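Local coordinates for NmrA family protein (Shigella flexneri 2a, PDB 3QVO) that is of unknown function but adopts a Rossmann fold and, as a member of the NmrA family, probably binds NAD(P), at residues 172-177 / 192-197; 179-184 / 200-205; 52-57 / 70-75. All blocks are in the same frame, centred on the assembly; numbering follows the deposited sequence. Where two conformers were deposited one is given.

Contact 1 of 3, residues 172-177 / 192-197; sequences WLTDED and GTIVSR
T174 and R197 meet where two parallel strands of the Rossmann-type sheet end, and the tight part of the contact lies here. Strands 172-174 and 194-196 run side by side with their axes 38° apart, W172 opposite I194, L173 opposite V195 and T174 opposite S196. The hydrogen bonds pass back and forth as a parallel pair requires: V195 N to W172 O at 2.9 Å, T174 N to V195 O at 3.0 Å, and R197 N to T174 O at 3.0 Å. The donor of this last bond, R197, is the first residue of helix 197-209, and S196 before it is the N-cap; the cap hydroxyl OG also bonds to S199 OG and I178 O.

On the face carrying L173 and V195, L173 CD2 makes plain apolar contact with V195 CG1 at 4.1 Å, and I35 of helix 34-43 lies against L173. The tighter fit is with R197, whose chain stays extended from CG to NE (chi2 -163°) and carries the guanidinium past L173, so that L173 CB sits over the centre of one of its faces, 3.8 Å above the plane.

The W172 end is looser. The indole ring, modelled in two conformers, is exposed and extends off the partner strand; W172 CB still lies 4.3 Å from I194 CG2. W172 N bonds to T193 O at a longer 3.2 Å, so the pairing slackens at this end. On the solvent side past T174, exposed E176 gives its N weakly to T174 OG1.

Beyond the strand end, D175 bends back to R197. Their carboxylate and guanidinium planes are 24° apart, and D175 OD1 stands 2.8 Å from R197 NH2 in a salt bridge whose hydrogen bond is weak.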
loop_
_atom_site.group_PDB
_atom_site.type_symbol
_atom_site.label_atom_id
_atom_site.label_comp_id
_atom_site.label_asym_id
_atom_site.label_seq_id
_atom_site.Cartn_x
_atom_site.Cartn_y
_atom_site.Cartn_z
ATOM N N TRP A 172 -0.065 2.398 14.680
ATOM C CA TRP A 172 0.042 0.993 15.103
ATOM C C TRP A 172 -1.200 0.217 14.659
ATOM O O TRP A 172 -2.319 0.596 14.974
ATOM C CB TRP A 172 0.240 0.897 16.633
ATOM C CG TRP A 172 0.849 -0.409 17.155
ATOM C CD1 TRP A 172 2.165 -0.770 17.107
ATOM C CD2 TRP A 172 0.168 -1.485 17.854
ATOM N NE1 TRP A 172 2.349 -2.002 17.712
ATOM C CE2 TRP A 172 1.142 -2.462 18.170
ATOM C CE3 TRP A 172 -1.166 -1.718 18.227
ATOM C CZ2 TRP A 172 0.823 -3.657 18.839
ATOM C CZ3 TRP A 172 -1.481 -2.911 18.890
ATOM C CH2 TRP A 172 -0.487 -3.859 19.193
ATOM N N LEU A 173 -0.989 -0.872 13.943
ATOM C CA LEU A 173 -2.079 -1.607 13.351
ATOM C C LEU A 173 -2.774 -2.521 14.332
ATOM O O LEU A 173 -2.123 -3.319 14.989
ATOM C CB LEU A 173 -1.567 -2.399 12.150
ATOM C CG LEU A 173 -1.170 -1.521 10.959
ATOM C CD1 LEU A 173 -0.429 -2.331 9.940
ATOM C CD2 LEU A 173 -2.385 -0.852 10.331
ATOM N N THR A 174 -4.098 -2.379 14.449
ATOM C CA THR A 174 -4.931 -3.398 15.098
ATOM C C THR A 174 -5.773 -4.182 14.079
ATOM O O THR A 174 -5.915 -3.791 12.880
ATOM C CB THR A 174 -5.917 -2.797 16.094
ATOM O OG1 THR A 174 -6.988 -2.185 15.373
ATOM C CG2 THR A 174 -5.244 -1.780 16.999
ATOM N N ASP A 175 -6.334 -5.282 14.582
ATOM C CA ASP A 175 -7.231 -6.138 13.828
ATOM C C ASP A 175 -8.694 -5.924 14.254
ATOM O O ASP A 175 -9.563 -6.764 13.996
ATOM C CB ASP A 175 -6.800 -7.608 13.966
ATOM C CG ASP A 175 -5.633 -7.960 13.044
ATOM O OD1 ASP A 175 -5.662 -7.572 11.831
ATOM O OD2 ASP A 175 -4.676 -8.632 13.511
ATOM N N GLU A 176 -8.969 -4.780 14.878
ATOM C CA GLU A 176 -10.343 -4.401 15.229
ATOM C C GLU A 176 -11.258 -4.342 13.983
ATOM O O GLU A 176 -10.886 -3.783 12.967
ATOM C CB GLU A 176 -10.340 -3.049 15.955
ATOM C CG GLU A 176 -11.736 -2.517 16.350
ATOM C CD GLU A 176 -11.778 -1.832 17.717
ATOM O OE1 GLU A 176 -10.695 -1.587 18.332
ATOM O OE2 GLU A 176 -12.917 -1.554 18.190
ATOM N N ASP A 177 -12.465 -4.903 14.093
ATOM C CA ASP A 177 -13.452 -4.899 13.002
ATOM C C ASP A 177 -14.178 -3.551 12.914
ATOM O O ASP A 177 -15.363 -3.481 13.162
ATOM C CB ASP A 177 -14.464 -6.044 13.198
ATOM C CG ASP A 177 -15.441 -6.189 12.024
ATOM O OD1 ASP A 177 -15.133 -5.758 10.897
ATOM O OD2 ASP A 177 -16.537 -6.750 12.229
ATOM N N GLY A 192 -2.898 10.327 16.576
ATOM C CA GLY A 192 -3.291 9.173 17.369
ATOM C C GLY A 192 -2.324 8.027 17.339
ATOM O O GLY A 192 -1.416 7.988 16.560
ATOM N N THR A 193 -2.581 7.065 18.189
ATOM C CA THR A 193 -1.673 5.973 18.463
ATOM C C THR A 193 -1.859 4.727 17.601
ATOM O O THR A 193 -0.907 4.025 17.354
ATOM C CB THR A 193 -1.880 5.601 19.939
ATOM O OG1 THR A 193 -1.044 6.456 20.742
ATOM C CG2 THR A 193 -1.592 4.132 20.219
ATOM N N ILE A 194 -3.107 4.435 17.209
ATOM C CA ILE A 194 -3.468 3.171 16.561
ATOM C C ILE A 194 -4.419 3.396 15.380
ATOM O O ILE A 194 -5.027 4.459 15.242
ATOM C CB ILE A 194 -4.147 2.202 17.542
ATOM C CG1 ILE A 194 -5.550 2.711 17.955
ATOM C CG2 ILE A 194 -3.282 1.961 18.816
ATOM C CD1 ILE A 194 -6.171 1.992 19.150
ATOM N N VAL A 195 -4.546 2.383 14.532
ATOM C CA VAL A 195 -5.566 2.377 13.492
ATOM C C VAL A 195 -5.808 0.957 13.038
ATOM O O VAL A 195 -4.890 0.146 13.002
ATOM C CB VAL A 195 -5.188 3.287 12.308
ATOM C CG1 VAL A 195 -4.051 2.701 11.491
ATOM C CG2 VAL A 195 -6.389 3.556 11.461
ATOM N N SER A 196 -7.063 0.640 12.755
ATOM C CA SER A 196 -7.412 -0.670 12.263
ATOM C C SER A 196 -6.914 -0.856 10.828
ATOM O O SER A 196 -6.897 0.067 10.007
ATOM C CB SER A 196 -8.941 -0.876 12.320
ATOM O OG SER A 196 -9.618 -0.127 11.306
ATOM N N ARG A 197 -6.478 -2.064 10.545
ATOM C CA ARG A 197 -6.155 -2.459 9.190
ATOM C C ARG A 197 -7.357 -2.247 8.267
ATOM O O ARG A 197 -7.216 -1.817 7.130
ATOM C CB ARG A 197 -5.774 -3.929 9.187
ATOM C CG ARG A 197 -4.441 -4.212 9.828
ATOM C CD ARG A 197 -3.905 -5.585 9.456
ATOM N NE ARG A 197 -2.574 -5.801 10.005
ATOM C CZ ARG A 197 -2.310 -6.046 11.285
ATOM N NH1 ARG A 197 -1.057 -6.210 11.685
ATOM N NH2 ARG A 197 -3.279 -6.095 12.175
#

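Contact 2 of 3, residues 179-184 / 200-205; sequences IDYELT and VAALIT
L203 receives two side chains from the 179-184 segment, and A202 beside it receives a third, so one side of helix 197-209 is covered by a loop and a short strand of the sheet. The two branches of L203 divide the work: CD1 lies 3.8 Å from Y181 OH, whereas CD2 meets L183 CD2, also at 3.8 Å. With its CG anti to the backbone N (chi1 -176°), L203 sets one branch at the tyrosine hydroxyl and the other at L183, and crosses the tyrosine at about a right angle. L203 CB is 4.2 Å from Y181 CZ, and the aromatic ring is approached obliquely by both L203 CB and A202 CB. At the loop end, I179 reaches A202 CB with CG2 at 3.9 Å and with CD1 at 4.1 Å.

The next shell positions these groups. Strand 182-184 is hydrogen-bonded antiparallel to strand 217-222, E182 pairing with N222 and T184 with G220, and I221 touches Y181 and L183 while I219 also touches L183. The loop is tied to the helix by D180 N, which bonds to S199 OG.

On the helix side, L203 rests on L168 and V200 on P170, both of strand 164-174, while A201 packs on H38, V39 and Q42 of helix 34-43. The helix thus lies on the sheet and alongside helix 34-43, as in the helical layer of a Rossmann fold.

No hydrogen bond crosses between 179-184 and 200-205; even the Y181 hydroxyl meets carbon here. The contact is modest, 228 Å² summed over both sides, so dispersion and burial of apolar surface probably account for it; the pairing of strand 182-184 with 217-222 and the D180-S199 bond probably place the loop.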
loop_
_atom_site.group_PDB
_atom_site.type_symbol
_atom_site.label_atom_id
_atom_site.label_comp_id
_atom_site.label_asym_id
_atom_site.label_seq_id
_atom_site.Cartn_x
_atom_site.Cartn_y
_atom_site.Cartn_z
ATOM N N ILE A 179 -14.080 0.649 10.843
ATOM C CA ILE A 179 -13.524 1.615 9.933
ATOM C C ILE A 179 -13.695 2.955 10.605
ATOM O O ILE A 179 -14.790 3.480 10.659
ATOM C CB ILE A 179 -14.242 1.617 8.577
ATOM C CG1 ILE A 179 -13.962 0.307 7.825
ATOM C CG2 ILE A 179 -13.792 2.826 7.763
ATOM C CD1 ILE A 179 -14.914 0.058 6.586
ATOM N N ASP A 180 -12.607 3.490 11.153
ATOM C CA ASP A 180 -12.666 4.724 11.954
ATOM C C ASP A 180 -11.298 5.411 11.895
ATOM O O ASP A 180 -10.328 4.967 12.522
ATOM C CB ASP A 180 -13.079 4.398 13.404
ATOM C CG ASP A 180 -13.378 5.643 14.238
ATOM O OD1 ASP A 180 -13.456 6.747 13.666
ATOM O OD2 ASP A 180 -13.534 5.529 15.479
ATOM N N TYR A 181 -11.205 6.475 11.110
ATOM C CA TYR A 181 -9.914 7.082 10.877
ATOM C C TYR A 181 -9.983 8.541 10.499
ATOM O O TYR A 181 -11.061 9.092 10.223
ATOM C CB TYR A 181 -9.125 6.291 9.834
ATOM C CG TYR A 181 -9.630 6.404 8.414
ATOM C CD1 TYR A 181 -9.280 7.477 7.602
ATOM C CD2 TYR A 181 -10.438 5.417 7.871
ATOM C CE1 TYR A 181 -9.747 7.573 6.304
ATOM C CE2 TYR A 181 -10.907 5.502 6.567
ATOM C CZ TYR A 181 -10.557 6.579 5.790
ATOM O OH TYR A 181 -11.025 6.638 4.493
ATOM N N GLU A 182 -8.799 9.149 10.556
ATOM C CA GLU A 182 -8.558 10.538 10.185
ATOM C C GLU A 182 -7.117 10.615 9.702
ATOM O O GLU A 182 -6.316 9.741 10.007
ATOM C CB GLU A 182 -8.819 11.497 11.355
ATOM C CG GLU A 182 -7.868 11.366 12.550
ATOM C CD GLU A 182 -8.293 12.221 13.747
ATOM O OE1 GLU A 182 -9.259 13.013 13.612
ATOM O OE2 GLU A 182 -7.665 12.089 14.822
ATOM N N LEU A 183 -6.814 11.667 8.950
ATOM C CA LEU A 183 -5.603 11.774 8.194
ATOM C C LEU A 183 -4.824 13.000 8.588
ATOM O O LEU A 183 -5.398 14.051 8.836
ATOM C CB LEU A 183 -5.965 11.926 6.721
ATOM C CG LEU A 183 -6.848 10.833 6.139
ATOM C CD1 LEU A 183 -7.274 11.232 4.731
ATOM C CD2 LEU A 183 -6.086 9.508 6.155
ATOM N N THR A 184 -3.507 12.872 8.592
ATOM C CA THR A 184 -2.615 13.966 8.930
ATOM C C THR A 184 -1.677 14.100 7.774
ATOM O O THR A 184 -1.339 13.089 7.131
ATOM C CB THR A 184 -1.795 13.650 10.198
ATOM O OG1 THR A 184 -1.317 12.301 10.137
ATOM C CG2 THR A 184 -2.634 13.830 11.451
ATOM N N VAL A 200 -7.426 1.223 7.092
ATOM C CA VAL A 200 -6.442 1.547 6.088
ATOM C C VAL A 200 -6.864 0.951 4.752
ATOM O O VAL A 200 -6.718 1.581 3.719
ATOM C CB VAL A 200 -5.049 1.081 6.497
ATOM C CG1 VAL A 200 -4.020 1.465 5.418
ATOM C CG2 VAL A 200 -4.675 1.696 7.838
ATOM N N ALA A 201 -7.429 -0.246 4.785
ATOM C CA ALA A 201 -7.954 -0.861 3.558
ATOM C C ALA A 201 -9.070 -0.027 2.953
ATOM O O ALA A 201 -9.138 0.142 1.732
ATOM C CB ALA A 201 -8.435 -2.283 3.806
ATOM N N ALA A 202 -9.941 0.504 3.796
ATOM C CA ALA A 202 -11.031 1.361 3.324
ATOM C C ALA A 202 -10.479 2.570 2.582
ATOM O O ALA A 202 -11.000 2.953 1.564
ATOM C CB ALA A 202 -11.891 1.795 4.473
ATOM N N LEU A 203 -9.434 3.186 3.095
ATOM C CA LEU A 203 -8.831 4.326 2.400
ATOM C C LEU A 203 -8.275 3.882 1.045
ATOM O O LEU A 203 -8.511 4.518 0.053
ATOM C CB LEU A 203 -7.699 4.952 3.232
ATOM C CG LEU A 203 -7.060 6.234 2.643
ATOM C CD1 LEU A 203 -8.054 7.402 2.286
ATOM C CD2 LEU A 203 -5.987 6.748 3.596
ATOM N N ILE A 204 -7.513 2.802 1.040
ATOM C CA ILE A 204 -6.880 2.322 -0.154
ATOM C C ILE A 204 -7.963 2.119 -1.210
ATOM O O ILE A 204 -7.852 2.642 -2.312
ATOM C CB ILE A 204 -6.036 1.055 0.126
ATOM C CG1 ILE A 204 -4.843 1.415 1.022
ATOM C CG2 ILE A 204 -5.498 0.424 -1.177
ATOM C CD1 ILE A 204 -4.215 0.217 1.691
ATOM N N THR A 205 -9.053 1.454 -0.827
ATOM C CA THR A 205 -10.150 1.176 -1.729
ATOM C C THR A 205 -10.823 2.440 -2.248
ATOM O O THR A 205 -11.147 2.525 -3.438
ATOM C CB THR A 205 -11.160 0.230 -1.068
ATOM O OG1 THR A 205 -10.526 -1.048 -0.864
ATOM C CG2 THR A 205 -12.352 -0.005 -1.967
#

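Contact 3 of 3, residues 52-57 / 70-75; sequences TLFARQ and QIIMGD
F54 projects its ring along I72 of the neighbouring strand and G74 just past it. From CB, chi1 of -171° sets CG anti to the backbone N, and the ring is laid beside 72-75. CD1 then meets I72 CG2 at 3.8 Å, and CE1 lies 4.0 Å from G74 CA, which stands over the ring face 29° off its normal as a CH-pi contact. The other flank follows the glycine carbonyl: CE2 is 3.2 Å from G74 O, and the tip, CZ, is 3.4 Å from G74 C. D75 O lies at the ring edge, in its plane.

Strands 49-55 and 69-73 are parallel neighbours in the Rossmann sheet, and A55 N to I72 O and G74 N to A55 O, each 3.0 Å, hold the register next to the ring. L27 and L29 of strand 24-29 and A85 of helix 79-86 also touch F54. In Rossmann relatives the end of the strand equivalent to 49-55 usually lies by the adenosine ribose; the end of 49-55 may do so here.

Past the strands, R56 NH1 lies 3.3 Å from D75 OD2 in a salt bridge of charges only, the oxygen being well out of the guanidinium plane, and D75 OD1 is bonded to L77 N.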
loop_
_atom_site.group_PDB
_atom_site.type_symbol
_atom_site.label_atom_id
_atom_site.label_comp_id
_atom_site.label_asym_id
_atom_site.label_seq_id
_atom_site.Cartn_x
_atom_site.Cartn_y
_atom_site.Cartn_z
ATOM N N THR A 52 -4.679 -7.921 -9.927
ATOM C CA THR A 52 -3.609 -8.861 -10.087
ATOM C C THR A 52 -2.901 -8.949 -8.760
ATOM O O THR A 52 -2.467 -7.943 -8.228
ATOM C CB THR A 52 -2.646 -8.378 -11.124
ATOM O OG1 THR A 52 -3.331 -8.230 -12.367
ATOM C CG2 THR A 52 -1.434 -9.343 -11.261
ATOM N N LEU A 53 -2.788 -10.157 -8.228
ATOM C CA LEU A 53 -2.320 -10.372 -6.865
ATOM C C LEU A 53 -0.961 -11.043 -6.946
ATOM O O LEU A 53 -0.846 -12.234 -7.250
ATOM C CB LEU A 53 -3.300 -11.236 -6.109
ATOM C CG LEU A 53 -4.767 -10.782 -6.148
ATOM C CD1 LEU A 53 -5.628 -11.725 -5.304
ATOM C CD2 LEU A 53 -4.984 -9.321 -5.710
ATOM N N PHE A 54 0.069 -10.247 -6.678
ATOM C CA PHE A 54 1.452 -10.624 -6.834
ATOM C C PHE A 54 1.999 -10.935 -5.454
ATOM O O PHE A 54 2.017 -10.066 -4.599
ATOM C CB PHE A 54 2.149 -9.408 -7.399
ATOM C CG PHE A 54 3.551 -9.621 -7.850
ATOM C CD1 PHE A 54 3.828 -10.013 -9.164
ATOM C CD2 PHE A 54 4.614 -9.306 -7.002
ATOM C CE1 PHE A 54 5.148 -10.127 -9.597
ATOM C CE2 PHE A 54 5.921 -9.432 -7.407
ATOM C CZ PHE A 54 6.209 -9.846 -8.713
ATOM N N ALA A 55 2.442 -12.180 -5.254
ATOM C CA ALA A 55 3.001 -12.584 -4.003
ATOM C C ALA A 55 4.060 -13.672 -4.142
ATOM O O ALA A 55 4.042 -14.477 -5.062
ATOM C CB ALA A 55 1.893 -13.076 -3.086
ATOM N N ARG A 56 4.943 -13.698 -3.154
ATOM C CA ARG A 56 6.052 -14.590 -3.089
ATOM C C ARG A 56 5.558 -15.998 -2.919
ATOM O O ARG A 56 6.021 -16.918 -3.589
ATOM C CB ARG A 56 6.941 -14.218 -1.884
ATOM C CG ARG A 56 8.157 -13.335 -2.210
ATOM C CD ARG A 56 8.917 -12.888 -0.938
ATOM N NE ARG A 56 10.061 -13.764 -0.610
ATOM C CZ ARG A 56 11.356 -13.395 -0.656
ATOM N NH1 ARG A 56 11.722 -12.145 -1.030
ATOM N NH2 ARG A 56 12.314 -14.274 -0.326
ATOM N N GLN A 57 4.632 -16.167 -1.975
ATOM C CA GLN A 57 4.048 -17.463 -1.710
ATOM C C GLN A 57 2.542 -17.323 -1.889
ATOM O O GLN A 57 1.820 -16.964 -0.951
ATOM C CB GLN A 57 4.434 -17.951 -0.315
ATOM C CG GLN A 57 5.930 -18.106 -0.146
ATOM C CD GLN A 57 6.320 -18.554 1.260
ATOM O OE1 GLN A 57 6.254 -17.777 2.225
ATOM N NE2 GLN A 57 6.721 -19.811 1.379
ATOM N N GLN A 70 -6.148 -12.287 -10.645
ATOM C CA GLN A 70 -5.149 -13.091 -11.261
ATOM C C GLN A 70 -4.044 -13.155 -10.218
ATOM O O GLN A 70 -3.623 -12.129 -9.670
ATOM C CB GLN A 70 -4.662 -12.481 -12.568
ATOM C CG GLN A 70 -3.535 -13.238 -13.170
ATOM C CD GLN A 70 -3.537 -13.220 -14.692
ATOM O OE1 GLN A 70 -3.128 -12.239 -15.311
ATOM N NE2 GLN A 70 -4.015 -14.317 -15.303
ATOM N N ILE A 71 -3.606 -14.365 -9.932
ATOM C CA ILE A 71 -2.634 -14.586 -8.893
ATOM C C ILE A 71 -1.334 -15.011 -9.525
ATOM O O ILE A 71 -1.253 -16.047 -10.199
ATOM C CB ILE A 71 -3.085 -15.648 -7.905
ATOM C CG1 ILE A 71 -4.280 -15.126 -7.106
ATOM C CG2 ILE A 71 -1.935 -15.958 -6.950
ATOM C CD1 ILE A 71 -5.056 -16.222 -6.390
ATOM N N ILE A 72 -0.352 -14.153 -9.325
ATOM C CA ILE A 72 0.978 -14.279 -9.882
ATOM C C ILE A 72 2.050 -14.488 -8.798
ATOM O O ILE A 72 2.094 -13.759 -7.789
ATOM C CB ILE A 72 1.311 -13.040 -10.660
ATOM C CG1 ILE A 72 0.333 -12.903 -11.870
ATOM C CG2 ILE A 72 2.757 -13.113 -11.117
ATOM C CD1 ILE A 72 0.403 -11.533 -12.535
HETATM N N MSE A 73 2.857 -15.524 -8.992
HETATM C CA MSE A 73 3.988 -15.795 -8.107
HETATM C C MSE A 73 5.158 -14.926 -8.506
HETATM O O MSE A 73 5.646 -14.989 -9.620
HETATM C CB MSE A 73 4.442 -17.265 -8.120
HETATM C CG MSE A 73 5.590 -17.556 -7.095
HETATM SE SE MSE A 73 5.898 -19.476 -6.909
HETATM C CE MSE A 73 6.897 -19.733 -8.577
ATOM N N GLY A 74 5.599 -14.103 -7.577
ATOM C CA GLY A 74 6.768 -13.267 -7.808
ATOM C C GLY A 74 7.226 -12.399 -6.633
ATOM O O GLY A 74 6.485 -12.061 -5.714
ATOM N N ASP A 75 8.471 -11.993 -6.756
ATOM C CA ASP A 75 9.191 -11.230 -5.777
ATOM C C ASP A 75 9.410 -9.893 -6.447
ATOM O O ASP A 75 9.802 -9.877 -7.611
ATOM C CB ASP A 75 10.510 -11.996 -5.603
ATOM C CG ASP A 75 11.464 -11.344 -4.658
ATOM O OD1 ASP A 75 11.315 -10.160 -4.296
ATOM O OD2 ASP A 75 12.417 -12.062 -4.290
#

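In the fold
All three contacts reach one mixed sheet. Contact 3 comes first in the chain, pairing strands 49-55 and 69-73, and is complete before the other two begin. Contacts 1 and 2 alternate along the sequence: strands 164-174, 182-184 and 194-196 follow in order, and helix 197-209 starts directly after the last. Their centres are about 10 Å apart, and they touch where V195 CG1 meets V200 CG2 at 3.8 Å. Contact 3 lies about 26 Å from contact 1 and about 25 Å from contact 2, centre to centre, so the contacts lie in separate regions of the probable NAD(P)-binding fold: its early parallel strands, and its C-terminal strands and helix.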